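Local coordinates for quinonprotein alcohol dehydrogenase-like protein (Bacteroides thetaiotaomicron VPI-5482, PDB 4R5O), which is of unknown function but binds calcium ions and couples an immunoglobulin-like beta-sandwich domain to a seven-bladed beta-propeller, at residues 23-32 against 90-98; 44-55 against 74-83. One frame throughout, in Å; residues are numbered along the deposited sequence.

In the fold
Both contacts belong to one mixed sheet of the N-terminal immunoglobulin-like domain, their centres about 16 Å apart. Contact 1 adds edge strand 28-31 in parallel to strand 86-97; contact 2 pairs strands 49-54 and 74-83 antiparallel, nested within the loop contact 1 closes. Strands 86-97 and 74-83 are neighbours, with probable hydrogen bonds from Leu77 N to Thr92 O and from Ala75 N to Phe94 O, both 2.8 Å. Phe23 CE1 packs 3.6 Å from Cys79 CB, joining the apolar sides of the two contacts. Glu37, a calcium ligand although no calcium is bound to it in this chain, lies about 8 Å from Leu30 and about 9 Å from Trp52, side chain to side chain.

Contact 1. Residues 23-32 against 90-98; sequences FPTESQVLEL and MSTSFSSNH
Phe23 and the selenomethionine Met90 make the main apolar meeting, with Thr92 and Pro24 beside them. Met90 CB sits over one face of the Phe23 ring, 3.5 Å from CE2, as a CH-pi contact, while SE approaches obliquely, 4.3 Å from the ring centroid, in a Met-aromatic contact. Pro24 CD lies against the opposite face. The ring reaches Met90 because chi1 of -174° swings CG opposite the Phe23 nitrogen. Thr92 turns its methyl to this cluster, CG2 being 3.7 Å from Pro24 CG. Phe23 and Pro24 also touch Ile38 of strand 35-38, so a large flat ring suits this buried place; an alanine here would probably leave Met90 CB and SE without their aromatic surface and open a gap beside Ile38.

Backbone bonds form the second group. The parallel register runs from Gln28 opposite Phe94 to Leu30 opposite Ser96: Gln28 N and Leu30 N donate to Ser93 O and Ser95 O, and Ser95 N returns a bond to Gln28 O at 3.0 Å.

Polar side chains make the third. Ser27 OG and Ser93 OG share a hydrogen bond of 2.9 Å, serine being short enough for its hydroxyl to meet its neighbour's across adjacent chains. Glu26 O receives Gln28 NE2 at 3.0 Å and, weakly, Thr92 OG1. Farther along, Asn97 ND2 donates to the syn side of Glu31 OE2 at 2.9 Å, although the amide and carboxylate planes are turned 70° apart. One water bridges Glu31 OE1, Leu32 N and Asn97 O.

The chemistry thus divides this edge of the immunoglobulin-like sheet: Phe23, Pro24, Leu30 and Phe94 pack towards strand 35-38, whereas Ser27, Ser93, Glu31 and Asn97 join by directed bonds where the edge is more exposed.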
loop_
_atom_site.group_PDB
_atom_site.type_symbol
_atom_site.label_atom_id
_atom_site.label_comp_id
_atom_site.label_asym_id
_atom_site.label_seq_id
_atom_site.Cartn_x
_atom_site.Cartn_y
_atom_site.Cartn_z
ATOM N N PHE A 23 -31.086 18.557 -12.037
ATOM C CA PHE A 23 -29.755 18.533 -11.437
ATOM C C PHE A 23 -29.869 17.870 -10.080
ATOM O O PHE A 23 -30.769 18.211 -9.313
ATOM C CB PHE A 23 -29.130 19.936 -11.342
ATOM C CG PHE A 23 -27.692 19.920 -10.869
ATOM C CD1 PHE A 23 -26.646 19.769 -11.773
ATOM C CD2 PHE A 23 -27.387 20.031 -9.520
ATOM C CE1 PHE A 23 -25.318 19.742 -11.334
ATOM C CE2 PHE A 23 -26.063 19.986 -9.080
ATOM C CZ PHE A 23 -25.032 19.850 -9.989
ATOM N N PRO A 24 -29.014 16.881 -9.781
ATOM C CA PRO A 24 -29.160 16.132 -8.520
ATOM C C PRO A 24 -29.078 17.011 -7.261
ATOM O O PRO A 24 -28.169 17.829 -7.063
ATOM C CB PRO A 24 -27.999 15.137 -8.552
ATOM C CG PRO A 24 -27.109 15.574 -9.663
ATOM C CD PRO A 24 -27.927 16.329 -10.618
ATOM N N THR A 25 -30.071 16.800 -6.401
ATOM C CA THR A 25 -30.288 17.499 -5.135
ATOM C C THR A 25 -29.662 16.699 -3.979
ATOM O O THR A 25 -29.606 17.198 -2.848
ATOM C CB THR A 25 -31.800 17.729 -4.925
ATOM O OG1 THR A 25 -31.984 18.386 -3.676
ATOM C CG2 THR A 25 -32.646 16.430 -4.994
ATOM N N GLU A 26 -29.166 15.481 -4.277
ATOM C CA GLU A 26 -28.513 14.610 -3.307
ATOM C C GLU A 26 -27.267 13.949 -3.916
ATOM O O GLU A 26 -27.164 13.827 -5.134
ATOM C CB GLU A 26 -29.479 13.539 -2.772
ATOM C CG GLU A 26 -30.056 12.577 -3.800
ATOM C CD GLU A 26 -30.813 11.388 -3.228
ATOM O OE1 GLU A 26 -31.263 11.457 -2.059
ATOM O OE2 GLU A 26 -30.948 10.377 -3.954
ATOM N N SER A 27 -26.334 13.522 -3.053
ATOM C CA SER A 27 -25.093 12.872 -3.443
ATOM C C SER A 27 -25.400 11.565 -4.184
ATOM O O SER A 27 -26.253 10.793 -3.762
ATOM C CB SER A 27 -24.216 12.627 -2.219
ATOM O OG SER A 27 -22.972 12.044 -2.574
ATOM N N GLN A 28 -24.732 11.360 -5.320
ATOM C CA GLN A 28 -24.918 10.218 -6.223
ATOM C C GLN A 28 -23.960 9.075 -5.932
ATOM O O GLN A 28 -22.759 9.292 -5.735
ATOM C CB GLN A 28 -24.710 10.660 -7.686
ATOM C CG GLN A 28 -25.633 11.787 -8.174
ATOM C CD GLN A 28 -27.077 11.355 -8.216
ATOM O OE1 GLN A 28 -27.472 10.429 -8.946
ATOM N NE2 GLN A 28 -27.892 12.020 -7.433
ATOM N N VAL A 29 -24.493 7.847 -5.923
ATOM C CA VAL A 29 -23.684 6.648 -5.747
ATOM C C VAL A 29 -23.978 5.762 -6.978
ATOM O O VAL A 29 -25.140 5.464 -7.282
ATOM C CB VAL A 29 -23.880 5.926 -4.380
ATOM C CG1 VAL A 29 -22.997 4.697 -4.290
ATOM C CG2 VAL A 29 -23.569 6.850 -3.212
ATOM N N LEU A 30 -22.920 5.421 -7.720
ATOM C CA LEU A 30 -22.982 4.610 -8.945
ATOM C C LEU A 30 -22.198 3.315 -8.808
ATOM O O LEU A 30 -21.255 3.256 -8.029
ATOM C CB LEU A 30 -22.422 5.391 -10.167
ATOM C CG LEU A 30 -23.132 6.685 -10.541
ATOM C CD1 LEU A 30 -22.325 7.938 -10.047
ATOM C CD2 LEU A 30 -23.405 6.718 -12.037
ATOM N N GLU A 31 -22.548 2.302 -9.611
ATOM C CA GLU A 31 -21.781 1.061 -9.650
ATOM C C GLU A 31 -20.592 1.231 -10.563
ATOM O O GLU A 31 -20.642 2.063 -11.477
ATOM C CB GLU A 31 -22.639 -0.146 -10.111
ATOM C CG GLU A 31 -23.849 -0.470 -9.248
ATOM C CD GLU A 31 -23.620 -0.845 -7.798
ATOM O OE1 GLU A 31 -22.554 -1.422 -7.477
ATOM O OE2 GLU A 31 -24.548 -0.615 -6.990
ATOM N N LEU A 32 -19.526 0.440 -10.345
ATOM C CA LEU A 32 -18.388 0.442 -11.266
ATOM C C LEU A 32 -18.914 -0.011 -12.623
ATOM O O LEU A 32 -19.724 -0.944 -12.694
ATOM C CB LEU A 32 -17.226 -0.432 -10.751
ATOM C CG LEU A 32 -16.454 0.110 -9.553
ATOM C CD1 LEU A 32 -15.655 -0.982 -8.872
ATOM C CD2 LEU A 32 -15.586 1.309 -9.934
HETATM N N MSE A 90 -24.769 25.276 -9.137
HETATM C CA MSE A 90 -25.307 24.146 -8.377
HETATM C C MSE A 90 -24.218 23.191 -8.046
HETATM O O MSE A 90 -23.337 22.992 -8.870
HETATM C CB MSE A 90 -26.387 23.423 -9.151
HETATM C CG MSE A 90 -27.593 24.249 -9.405
HETATM SE SE MSE A 90 -28.417 23.613 -10.991
HETATM C CE MSE A 90 -26.864 23.987 -12.269
ATOM N N SER A 91 -24.284 22.560 -6.879
ATOM C CA SER A 91 -23.257 21.608 -6.478
ATOM C C SER A 91 -23.868 20.320 -5.927
ATOM O O SER A 91 -24.970 20.311 -5.358
ATOM C CB SER A 91 -22.330 22.223 -5.436
ATOM O OG SER A 91 -21.663 23.340 -6.003
ATOM N N THR A 92 -23.143 19.226 -6.148
ATOM C CA THR A 92 -23.471 17.899 -5.644
ATOM C C THR A 92 -22.139 17.148 -5.535
ATOM O O THR A 92 -21.070 17.747 -5.681
ATOM C CB THR A 92 -24.554 17.166 -6.504
ATOM O OG1 THR A 92 -24.978 16.005 -5.790
ATOM C CG2 THR A 92 -24.068 16.785 -7.927
ATOM N N SER A 93 -22.209 15.854 -5.242
ATOM C CA SER A 93 -21.042 14.997 -5.173
ATOM C C SER A 93 -21.426 13.621 -5.689
ATOM O O SER A 93 -22.615 13.301 -5.780
ATOM C CB SER A 93 -20.478 14.949 -3.758
ATOM O OG SER A 93 -21.452 14.496 -2.836
ATOM N N PHE A 94 -20.431 12.853 -6.135
ATOM C CA PHE A 94 -20.661 11.502 -6.626
ATOM C C PHE A 94 -19.524 10.604 -6.170
ATOM O O PHE A 94 -18.434 11.081 -5.830
ATOM C CB PHE A 94 -20.841 11.448 -8.145
ATOM C CG PHE A 94 -19.658 11.807 -9.002
ATOM C CD1 PHE A 94 -19.454 13.109 -9.418
ATOM C CD2 PHE A 94 -18.809 10.826 -9.480
ATOM C CE1 PHE A 94 -18.413 13.423 -10.285
ATOM C CE2 PHE A 94 -17.760 11.147 -10.327
ATOM C CZ PHE A 94 -17.578 12.441 -10.736
ATOM N N SER A 95 -19.822 9.305 -6.092
ATOM C CA SER A 95 -18.889 8.269 -5.669
ATOM C C SER A 95 -19.307 6.948 -6.247
ATOM O O SER A 95 -20.452 6.785 -6.642
ATOM C CB SER A 95 -18.813 8.194 -4.142
ATOM O OG SER A 95 -20.074 7.860 -3.585
ATOM N N SER A 96 -18.375 6.006 -6.302
ATOM C CA SER A 96 -18.585 4.640 -6.776
ATOM C C SER A 96 -18.981 3.730 -5.622
ATOM O O SER A 96 -18.497 3.922 -4.509
ATOM C CB SER A 96 -17.318 4.112 -7.453
ATOM O OG SER A 96 -16.192 4.221 -6.595
ATOM N N ASN A 97 -19.834 2.744 -5.882
ATOM C CA ASN A 97 -20.224 1.747 -4.894
ATOM C C ASN A 97 -19.277 0.568 -5.069
ATOM O O ASN A 97 -19.578 -0.388 -5.787
ATOM C CB ASN A 97 -21.718 1.357 -5.027
ATOM C CG ASN A 97 -22.179 0.317 -4.026
ATOM O OD1 ASN A 97 -21.707 0.250 -2.888
ATOM N ND2 ASN A 97 -23.133 -0.506 -4.410
ATOM N N HIS A 98 -18.094 0.677 -4.485
ATOM C CA HIS A 98 -17.081 -0.369 -4.602
ATOM C C HIS A 98 -16.813 -0.996 -3.212
ATOM O O HIS A 98 -17.147 -0.407 -2.179
ATOM C CB HIS A 98 -15.780 0.182 -5.236
ATOM C CG HIS A 98 -15.126 1.254 -4.429
ATOM N ND1 HIS A 98 -15.489 2.582 -4.566
ATOM C CD2 HIS A 98 -14.166 1.157 -3.482
ATOM C CE1 HIS A 98 -14.732 3.245 -3.711
ATOM N NE2 HIS A 98 -13.921 2.429 -3.035
HETATM O O HOH W 1 -19.773 -1.301 -8.239
#

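Contact 2. Residues 44-55 against 74-83; sequences NPEGATYSWLVN and RADLSCIIKN. With ACT (acetate ion), chain H.
Cys79 SG lies over the face of the Trp52 six-membered ring, 3.6 Å from its centroid, a sulfur-aromatic contact on the inner side of an antiparallel pair in the immunoglobulin-like sandwich. A cysteine suits the place because its small, polarisable sulfur can lie on the indole face, to which Cys79 CB adds a CH-pi contact. Leu77 CD1 meets the indole edge, 3.9 Å from Trp52 CE3, and Trp52 NE1 donates to Glu62 O. Ile81 CG2 is centred over the Tyr50 ring, 4.1 Å from its centroid. Ile38 of strand 35-38 packs on Trp52 and Leu77, and Phe65 meets the indole. On the other face Leu53 CD1 touches Ile80 CD1, while Ser51 OG and Ser78 OG bond to Glu58 and Ser91.

Thr49 N reaches Lys82 O at 2.8 Å in a hydrogen-bonded pair; Ser51 with Ile80 and Leu53 with Ser78 repeat the pattern, though Ser51 N to Ile80 O is weak. Asn55 ends it at positive phi (50°), which asparagine tolerates, and its ND2 bonds weakly to an acetate, probably from the crystallisation liquor. Asn55 N donates to Asp76 O, and OD1 replaces the returning carbonyl: Asp76 N donates to Asn55 OD1 at 3.0 Å, from above the amide carbonyl plane.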
loop_
_atom_site.group_PDB
_atom_site.type_symbol
_atom_site.label_atom_id
_atom_site.label_comp_id
_atom_site.label_asym_id
_atom_site.label_seq_id
_atom_site.Cartn_x
_atom_site.Cartn_y
_atom_site.Cartn_z
ATOM N N ASN A 44 -35.040 28.924 -20.282
ATOM C CA ASN A 44 -34.475 29.930 -21.194
ATOM C C ASN A 44 -33.031 29.486 -21.611
ATOM O O ASN A 44 -32.032 29.985 -21.066
ATOM C CB ASN A 44 -34.489 31.313 -20.508
ATOM C CG ASN A 44 -33.787 31.373 -19.153
ATOM O OD1 ASN A 44 -33.551 30.347 -18.490
ATOM N ND2 ASN A 44 -33.455 32.583 -18.703
ATOM N N PRO A 45 -32.902 28.517 -22.550
ATOM C CA PRO A 45 -31.559 27.976 -22.858
ATOM C C PRO A 45 -30.709 28.818 -23.817
ATOM O O PRO A 45 -29.503 28.583 -23.909
ATOM C CB PRO A 45 -31.870 26.636 -23.534
ATOM C CG PRO A 45 -33.215 26.806 -24.127
ATOM C CD PRO A 45 -33.966 27.760 -23.248
ATOM N N GLU A 46 -31.326 29.749 -24.543
ATOM C CA GLU A 46 -30.685 30.575 -25.572
ATOM C C GLU A 46 -29.511 31.393 -25.005
ATOM O O GLU A 46 -29.672 32.166 -24.053
ATOM C CB GLU A 46 -31.696 31.520 -26.262
ATOM C CG GLU A 46 -32.672 32.265 -25.354
ATOM C CD GLU A 46 -33.860 31.495 -24.795
ATOM O OE1 GLU A 46 -34.146 30.379 -25.292
ATOM O OE2 GLU A 46 -34.544 32.042 -23.899
ATOM N N GLY A 47 -28.339 31.179 -25.607
ATOM C CA GLY A 47 -27.100 31.880 -25.278
ATOM C C GLY A 47 -26.404 31.461 -24.002
ATOM O O GLY A 47 -25.482 32.148 -23.548
ATOM N N ALA A 48 -26.832 30.327 -23.419
ATOM C CA ALA A 48 -26.246 29.804 -22.187
ATOM C C ALA A 48 -25.009 28.971 -22.468
ATOM O O ALA A 48 -24.952 28.241 -23.458
ATOM C CB ALA A 48 -27.258 28.968 -21.431
ATOM N N THR A 49 -24.019 29.099 -21.593
ATOM C CA THR A 49 -22.766 28.357 -21.634
ATOM C C THR A 49 -22.633 27.651 -20.280
ATOM O O THR A 49 -23.137 28.148 -19.267
ATOM C CB THR A 49 -21.567 29.254 -21.990
ATOM O OG1 THR A 49 -21.391 30.261 -20.995
ATOM C CG2 THR A 49 -21.682 29.873 -23.378
ATOM N N TYR A 50 -22.001 26.469 -20.283
ATOM C CA TYR A 50 -21.841 25.609 -19.110
ATOM C C TYR A 50 -20.369 25.425 -18.736
ATOM O O TYR A 50 -19.480 25.565 -19.581
ATOM C CB TYR A 50 -22.478 24.228 -19.394
ATOM C CG TYR A 50 -23.977 24.234 -19.647
ATOM C CD1 TYR A 50 -24.504 24.748 -20.831
ATOM C CD2 TYR A 50 -24.852 23.593 -18.776
ATOM C CE1 TYR A 50 -25.877 24.731 -21.082
ATOM C CE2 TYR A 50 -26.225 23.545 -19.032
ATOM C CZ TYR A 50 -26.732 24.106 -20.191
ATOM O OH TYR A 50 -28.086 24.056 -20.449
ATOM N N SER A 51 -20.122 25.080 -17.464
ATOM C CA SER A 51 -18.811 24.789 -16.894
ATOM C C SER A 51 -18.986 23.753 -15.807
ATOM O O SER A 51 -19.612 24.022 -14.781
ATOM C CB SER A 51 -18.136 26.055 -16.372
ATOM O OG SER A 51 -16.851 25.818 -15.813
ATOM N N TRP A 52 -18.505 22.546 -16.071
ATOM C CA TRP A 52 -18.607 21.417 -15.153
ATOM C C TRP A 52 -17.288 21.222 -14.461
ATOM O O TRP A 52 -16.293 20.915 -15.122
ATOM C CB TRP A 52 -19.033 20.143 -15.908
ATOM C CG TRP A 52 -20.410 20.220 -16.502
ATOM C CD1 TRP A 52 -20.746 20.698 -17.732
ATOM C CD2 TRP A 52 -21.638 19.814 -15.877
ATOM N NE1 TRP A 52 -22.107 20.583 -17.929
ATOM C CE2 TRP A 52 -22.681 20.060 -16.801
ATOM C CE3 TRP A 52 -21.956 19.238 -14.634
ATOM C CZ2 TRP A 52 -24.015 19.724 -16.533
ATOM C CZ3 TRP A 52 -23.285 18.948 -14.354
ATOM C CH2 TRP A 52 -24.298 19.176 -15.301
ATOM N N LEU A 53 -17.272 21.437 -13.133
ATOM C CA LEU A 53 -16.064 21.315 -12.336
ATOM C C LEU A 53 -16.102 20.047 -11.525
ATOM O O LEU A 53 -17.004 19.867 -10.702
ATOM C CB LEU A 53 -15.857 22.533 -11.404
ATOM C CG LEU A 53 -15.999 23.938 -12.015
ATOM C CD1 LEU A 53 -15.739 24.987 -10.979
ATOM C CD2 LEU A 53 -15.064 24.167 -13.181
ATOM N N VAL A 54 -15.124 19.163 -11.774
ATOM C CA VAL A 54 -14.906 17.911 -11.038
ATOM C C VAL A 54 -13.755 18.183 -10.091
ATOM O O VAL A 54 -12.668 18.551 -10.536
ATOM C CB VAL A 54 -14.670 16.698 -11.967
ATOM C CG1 VAL A 54 -14.396 15.443 -11.145
ATOM C CG2 VAL A 54 -15.857 16.491 -12.909
ATOM N N ASN A 55 -14.032 18.141 -8.791
ATOM C CA ASN A 55 -13.080 18.485 -7.724
ATOM C C ASN A 55 -12.411 19.867 -8.015
ATOM O O ASN A 55 -11.195 20.019 -7.868
ATOM C CB ASN A 55 -12.037 17.397 -7.535
ATOM C CG ASN A 55 -12.619 16.125 -7.000
ATOM O OD1 ASN A 55 -13.435 16.132 -6.072
ATOM N ND2 ASN A 55 -12.167 14.997 -7.534
ATOM N N ARG A 74 -14.511 9.191 -5.708
ATOM C CA ARG A 74 -15.308 10.122 -4.928
ATOM C C ARG A 74 -14.932 11.483 -5.466
ATOM O O ARG A 74 -13.749 11.713 -5.721
ATOM C CB ARG A 74 -15.154 9.975 -3.389
ATOM C CG ARG A 74 -13.811 10.284 -2.864
ATOM C CD ARG A 74 -13.799 10.557 -1.387
ATOM N NE ARG A 74 -12.425 10.880 -0.986
ATOM C CZ ARG A 74 -12.047 11.274 0.218
ATOM N NH1 ARG A 74 -12.941 11.433 1.182
ATOM N NH2 ARG A 74 -10.766 11.526 0.467
ATOM N N ALA A 75 -15.926 12.334 -5.760
ATOM C CA ALA A 75 -15.692 13.647 -6.348
ATOM C C ALA A 75 -16.806 14.627 -6.014
ATOM O O ALA A 75 -17.942 14.224 -5.790
ATOM C CB ALA A 75 -15.566 13.529 -7.863
ATOM N N ASP A 76 -16.452 15.916 -5.958
ATOM C CA ASP A 76 -17.351 17.048 -5.799
ATOM C C ASP A 76 -17.666 17.545 -7.186
ATOM O O ASP A 76 -16.776 17.563 -8.042
ATOM C CB ASP A 76 -16.743 18.145 -4.899
ATOM C CG ASP A 76 -16.700 17.829 -3.416
ATOM O OD1 ASP A 76 -17.779 17.558 -2.834
ATOM O OD2 ASP A 76 -15.619 17.999 -2.803
ATOM N N LEU A 77 -18.922 17.882 -7.451
ATOM C CA LEU A 77 -19.288 18.340 -8.779
ATOM C C LEU A 77 -20.075 19.641 -8.713
ATOM O O LEU A 77 -21.065 19.747 -7.982
ATOM C CB LEU A 77 -20.105 17.259 -9.500
ATOM C CG LEU A 77 -20.658 17.559 -10.896
ATOM C CD1 LEU A 77 -19.556 17.726 -11.933
ATOM C CD2 LEU A 77 -21.529 16.473 -11.307
ATOM N N SER A 78 -19.612 20.627 -9.493
ATOM C CA SER A 78 -20.276 21.914 -9.647
ATOM C C SER A 78 -20.662 22.129 -11.084
ATOM O O SER A 78 -19.976 21.679 -12.014
ATOM C CB SER A 78 -19.406 23.072 -9.166
ATOM O OG SER A 78 -19.165 22.985 -7.773
ATOM N N CYS A 79 -21.771 22.833 -11.262
ATOM C CA CYS A 79 -22.253 23.186 -12.576
ATOM C C CYS A 79 -22.547 24.649 -12.578
ATOM O O CYS A 79 -23.452 25.103 -11.873
ATOM C CB CYS A 79 -23.464 22.354 -12.970
ATOM S SG CYS A 79 -24.143 22.794 -14.574
ATOM N N ILE A 80 -21.748 25.399 -13.334
ATOM C CA ILE A 80 -21.920 26.832 -13.484
ATOM C C ILE A 80 -22.533 27.063 -14.852
ATOM O O ILE A 80 -21.938 26.683 -15.859
ATOM C CB ILE A 80 -20.588 27.600 -13.270
ATOM C CG1 ILE A 80 -19.847 27.121 -11.993
ATOM C CG2 ILE A 80 -20.840 29.101 -13.250
ATOM C CD1 ILE A 80 -18.471 27.598 -11.843
ATOM N N ILE A 81 -23.752 27.615 -14.890
ATOM C CA ILE A 81 -24.448 27.946 -16.143
ATOM C C ILE A 81 -24.527 29.462 -16.201
ATOM O O ILE A 81 -25.039 30.086 -15.269
ATOM C CB ILE A 81 -25.826 27.254 -16.288
ATOM C CG1 ILE A 81 -25.745 25.772 -15.858
ATOM C CG2 ILE A 81 -26.371 27.446 -17.722
ATOM C CD1 ILE A 81 -27.011 25.071 -15.752
ATOM N N LYS A 82 -23.974 30.038 -17.278
ATOM C CA LYS A 82 -23.807 31.474 -17.515
ATOM C C LYS A 82 -24.504 31.944 -18.801
ATOM O O LYS A 82 -24.480 31.228 -19.796
ATOM C CB LYS A 82 -22.280 31.689 -17.629
ATOM C CG LYS A 82 -21.738 33.090 -17.850
ATOM C CD LYS A 82 -20.202 33.014 -17.859
ATOM C CE LYS A 82 -19.509 34.327 -18.132
ATOM N NZ LYS A 82 -18.028 34.175 -18.104
ATOM N N ASN A 83 -25.105 33.148 -18.787
ATOM C CA ASN A 83 -25.675 33.813 -19.979
ATOM C C ASN A 83 -25.432 35.323 -19.825
ATOM O O ASN A 83 -24.918 35.747 -18.793
ATOM C CB ASN A 83 -27.165 33.477 -20.240
ATOM C CG ASN A 83 -28.191 34.018 -19.270
ATOM O OD1 ASN A 83 -27.900 34.766 -18.330
ATOM N ND2 ASN A 83 -29.443 33.647 -19.494
HETATM C C ACT H . -10.725 12.498 -9.665
HETATM O O ACT H . -10.336 13.420 -8.916
HETATM O OXT ACT H . -11.918 12.048 -9.733
HETATM C CH3 ACT H . -9.653 11.880 -10.590
HETATM O O HOH W 2 -23.081 32.751 -22.324
#